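Local coordinates for protein MmeI (Methylophilus methylotrophus, PDB 5HR4) that probably methylates adenine in DNA at the exocyclic amino group using S-adenosyl-L-methionine, as the modification activity of a type IIL restriction-modification enzyme, at residues Asn460-Asp468 with Leu513-Tyr524. Residues are numbered along the deposited sequence; the frame is centred on the assembly and turned at random.
Sequences NALQIDWND and LVAAWYPKAAHY. With SFG (sinefungin), chain H.
L462 sets its CG beside its own backbone N (chi1 -59°) and W466 takes the same torsion, and this lays both side chains against helix 517-524 in the Rossmann-like methyltransferase domain, where the loop after strand 455-458 forms part of the sinefungin pocket. CD2 of L462 sits over the centre of the six-membered ring of W517, 3.5 Å from its centroid, a CH-pi contact almost on the ring normal. Its other methyl, CD1, touches W517 CZ3 and reaches A516 CB at 3.7 Å. The indole of W517 in turn presents its edge to the adenine of sinefungin, and its NE1 is hydrogen-bonded to P362 O. A461 N donates to N1 of that base at 3.0 Å, while N460 OD1 closes an Asx turn on L462 N and takes a weak hydrogen bond from the ligand's N6. Farther along, K520 CB lies over the rim of one face of the W466 indole, and the opposite end of the contact is an offset edge-to-face pair, in which the edge of W466 is turned toward the face of Y524 with planes at 64°. W466 NE1 donates to A461 O at 2.9 Å, which helps hold the indole's rotation. The bent chain of K520 passes A461 O and L462 O with its CE, and NZ finally donates to I464 O at 2.6 Å, tilted 23° from the carbonyl plane.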
# COMPACT_ATOMS: atom_id res chain seq x y z
N ASN A 460 -13.75 0.41 14.31
CA ASN A 460 -12.94 -0.58 13.61
C ASN A 460 -13.77 -1.14 12.47
O ASN A 460 -14.60 -2.03 12.68
CB ASN A 460 -12.48 -1.68 14.57
CG ASN A 460 -11.58 -2.70 13.90
OD1 ASN A 460 -11.91 -3.24 12.83
ND2 ASN A 460 -10.44 -2.95 14.49
N ALA A 461 -13.49 -0.66 11.26
CA ALA A 461 -14.36 -0.91 10.11
C ALA A 461 -14.56 -2.39 9.81
O ALA A 461 -15.48 -2.73 9.05
CB ALA A 461 -13.79 -0.23 8.88
N LEU A 462 -13.72 -3.26 10.35
CA LEU A 462 -13.87 -4.69 10.08
C LEU A 462 -14.80 -5.37 11.08
O LEU A 462 -15.33 -6.45 10.77
CB LEU A 462 -12.50 -5.37 10.08
CG LEU A 462 -11.46 -4.86 9.05
CD1 LEU A 462 -10.26 -5.76 8.98
CD2 LEU A 462 -12.05 -4.71 7.68
N GLN A 463 -15.05 -4.75 12.24
CA GLN A 463 -15.85 -5.34 13.30
C GLN A 463 -17.28 -4.83 13.36
O GLN A 463 -18.10 -5.42 14.06
CB GLN A 463 -15.19 -5.11 14.67
CG GLN A 463 -13.96 -5.95 14.93
CD GLN A 463 -13.30 -5.66 16.27
OE1 GLN A 463 -13.82 -4.88 17.07
NE2 GLN A 463 -12.15 -6.29 16.53
N ILE A 464 -17.62 -3.76 12.64
CA ILE A 464 -18.94 -3.14 12.73
C ILE A 464 -19.74 -3.39 11.45
O ILE A 464 -19.21 -3.84 10.43
CB ILE A 464 -18.85 -1.63 13.02
CG1 ILE A 464 -18.10 -0.93 11.88
CG2 ILE A 464 -18.20 -1.36 14.35
CD1 ILE A 464 -18.11 0.57 12.04
N ASP A 465 -21.02 -3.05 11.50
CA ASP A 465 -21.87 -3.03 10.32
C ASP A 465 -21.81 -1.64 9.70
O ASP A 465 -22.24 -0.66 10.33
CB ASP A 465 -23.30 -3.42 10.71
CG ASP A 465 -24.21 -3.61 9.50
OD1 ASP A 465 -23.72 -3.65 8.35
OD2 ASP A 465 -25.43 -3.76 9.72
N TRP A 466 -21.30 -1.54 8.46
CA TRP A 466 -21.18 -0.22 7.82
C TRP A 466 -22.50 0.54 7.80
O TRP A 466 -22.50 1.77 7.89
CB TRP A 466 -20.60 -0.36 6.40
CG TRP A 466 -19.13 -0.73 6.43
CD1 TRP A 466 -18.36 -0.88 7.55
CD2 TRP A 466 -18.27 -0.99 5.31
NE1 TRP A 466 -17.08 -1.23 7.20
CE2 TRP A 466 -16.99 -1.31 5.84
CE3 TRP A 466 -18.44 -0.98 3.93
CZ2 TRP A 466 -15.90 -1.62 5.02
CZ3 TRP A 466 -17.36 -1.29 3.12
CH2 TRP A 466 -16.11 -1.61 3.67
N ASN A 467 -23.64 -0.16 7.73
CA ASN A 467 -24.93 0.54 7.73
C ASN A 467 -25.16 1.39 8.98
O ASN A 467 -26.06 2.24 8.97
CB ASN A 467 -26.09 -0.46 7.58
CG ASN A 467 -26.18 -1.03 6.18
OD1 ASN A 467 -26.62 -0.35 5.23
ND2 ASN A 467 -25.77 -2.29 6.03
N ASP A 468 -24.40 1.21 10.06
CA ASP A 468 -24.57 2.13 11.17
C ASP A 468 -23.95 3.50 10.88
O ASP A 468 -24.34 4.50 11.50
CB ASP A 468 -23.99 1.55 12.45
CG ASP A 468 -24.63 0.24 12.83
OD1 ASP A 468 -25.79 0.02 12.41
OD2 ASP A 468 -23.97 -0.57 13.53
N LEU A 513 -3.89 -7.82 5.07
CA LEU A 513 -5.00 -7.22 5.80
C LEU A 513 -5.91 -6.43 4.86
O LEU A 513 -7.13 -6.40 5.05
CB LEU A 513 -4.49 -6.33 6.93
CG LEU A 513 -5.60 -5.79 7.84
CD1 LEU A 513 -6.54 -6.91 8.28
CD2 LEU A 513 -5.02 -5.07 9.03
N VAL A 514 -5.34 -5.76 3.84
CA VAL A 514 -6.15 -4.89 3.00
C VAL A 514 -7.25 -5.69 2.30
O VAL A 514 -8.33 -5.15 2.01
CB VAL A 514 -5.28 -4.12 1.98
CG1 VAL A 514 -4.62 -5.06 0.99
CG2 VAL A 514 -6.12 -3.07 1.24
N ALA A 515 -7.01 -6.98 2.03
CA ALA A 515 -8.02 -7.79 1.37
C ALA A 515 -9.34 -7.76 2.12
O ALA A 515 -10.40 -7.72 1.51
CB ALA A 515 -7.53 -9.22 1.21
N ALA A 516 -9.29 -7.69 3.46
CA ALA A 516 -10.49 -7.69 4.29
C ALA A 516 -11.54 -6.66 3.86
O ALA A 516 -12.74 -6.92 3.95
CB ALA A 516 -10.11 -7.45 5.74
N TRP A 517 -11.13 -5.47 3.42
CA TRP A 517 -12.14 -4.47 3.06
C TRP A 517 -12.94 -4.86 1.82
O TRP A 517 -14.04 -4.32 1.62
CB TRP A 517 -11.53 -3.09 2.84
CG TRP A 517 -11.31 -2.33 4.12
CD1 TRP A 517 -11.97 -1.21 4.53
CD2 TRP A 517 -10.39 -2.66 5.15
NE1 TRP A 517 -11.50 -0.81 5.76
CE2 TRP A 517 -10.53 -1.69 6.16
CE3 TRP A 517 -9.45 -3.67 5.32
CZ2 TRP A 517 -9.76 -1.70 7.32
CZ3 TRP A 517 -8.69 -3.69 6.48
CH2 TRP A 517 -8.85 -2.71 7.47
N TYR A 518 -12.44 -5.77 0.98
CA TYR A 518 -13.16 -6.11 -0.25
C TYR A 518 -14.42 -6.92 0.01
O TYR A 518 -15.48 -6.56 -0.54
CB TYR A 518 -12.22 -6.83 -1.22
CG TYR A 518 -11.22 -5.93 -1.91
CD1 TYR A 518 -10.12 -5.43 -1.23
CD2 TYR A 518 -11.38 -5.60 -3.25
CE1 TYR A 518 -9.21 -4.62 -1.84
CE2 TYR A 518 -10.47 -4.78 -3.89
CZ TYR A 518 -9.39 -4.29 -3.18
OH TYR A 518 -8.48 -3.48 -3.81
N PRO A 519 -14.41 -8.01 0.79
CA PRO A 519 -15.67 -8.69 1.08
C PRO A 519 -16.64 -7.83 1.88
O PRO A 519 -17.85 -7.94 1.67
CB PRO A 519 -15.23 -9.92 1.89
CG PRO A 519 -13.82 -10.11 1.54
CD PRO A 519 -13.27 -8.74 1.35
N LYS A 520 -16.12 -7.00 2.79
CA LYS A 520 -16.97 -6.04 3.49
C LYS A 520 -17.76 -5.20 2.50
O LYS A 520 -18.99 -5.29 2.44
CB LYS A 520 -16.12 -5.15 4.40
CG LYS A 520 -15.99 -5.70 5.79
CD LYS A 520 -17.34 -5.75 6.47
CE LYS A 520 -17.24 -5.54 7.97
NZ LYS A 520 -18.58 -5.66 8.63
N ALA A 521 -17.06 -4.40 1.69
CA ALA A 521 -17.71 -3.64 0.62
C ALA A 521 -18.62 -4.52 -0.21
O ALA A 521 -19.77 -4.16 -0.48
CB ALA A 521 -16.66 -2.98 -0.27
N ALA A 522 -18.13 -5.70 -0.60
CA ALA A 522 -18.93 -6.59 -1.45
C ALA A 522 -20.22 -7.02 -0.77
O ALA A 522 -21.26 -7.14 -1.43
CB ALA A 522 -18.12 -7.81 -1.87
N HIS A 523 -20.19 -7.26 0.54
CA HIS A 523 -21.42 -7.59 1.24
C HIS A 523 -22.30 -6.36 1.44
O HIS A 523 -23.52 -6.42 1.30
CB HIS A 523 -21.11 -8.26 2.59
CG HIS A 523 -20.77 -9.72 2.46
ND1 HIS A 523 -19.49 -10.21 2.65
CD2 HIS A 523 -21.53 -10.79 2.15
CE1 HIS A 523 -19.49 -11.52 2.47
NE2 HIS A 523 -20.72 -11.90 2.16
N TYR A 524 -21.67 -5.21 1.72
CA TYR A 524 -22.41 -3.98 1.94
C TYR A 524 -23.23 -3.56 0.72
O TYR A 524 -24.39 -3.16 0.85
CB TYR A 524 -21.41 -2.89 2.31
CG TYR A 524 -22.00 -1.51 2.52
CD1 TYR A 524 -22.77 -1.22 3.63
CD2 TYR A 524 -21.73 -0.49 1.62
CE1 TYR A 524 -23.29 0.05 3.82
CE2 TYR A 524 -22.24 0.78 1.81
CZ TYR A 524 -23.01 1.05 2.91
OH TYR A 524 -23.52 2.31 3.11
N SFG H . -6.41 7.66 3.13
CA SFG H . -5.95 8.24 4.37
C SFG H . -5.31 9.57 4.02
O SFG H . -5.27 9.93 2.82
OXT SFG H . -4.84 10.33 4.91
CB SFG H . -4.93 7.33 5.04
CG SFG H . -5.57 5.96 5.20
CD SFG H . -4.45 5.03 5.62
NE SFG H . -3.75 4.64 4.40
C5' SFG H . -4.98 3.80 6.37
C4' SFG H . -5.86 4.14 7.62
O4' SFG H . -6.53 3.08 7.96
C3' SFG H . -5.05 4.48 8.88
O3' SFG H . -5.28 5.78 9.18
C2' SFG H . -5.56 3.52 10.00
O2' SFG H . -5.75 4.23 11.30
C1' SFG H . -6.71 3.12 9.56
N9 SFG H . -7.03 1.78 9.93
C8 SFG H . -6.22 0.73 10.01
N7 SFG H . -6.95 -0.34 10.34
C5 SFG H . -8.22 0.06 10.45
C6 SFG H . -9.36 -0.64 10.78
N6 SFG H . -9.59 -2.03 11.10
N1 SFG H . -10.54 -0.03 10.84
C2 SFG H . -10.60 1.29 10.57
N3 SFG H . -9.48 1.98 10.25
C4 SFG H . -8.28 1.36 10.19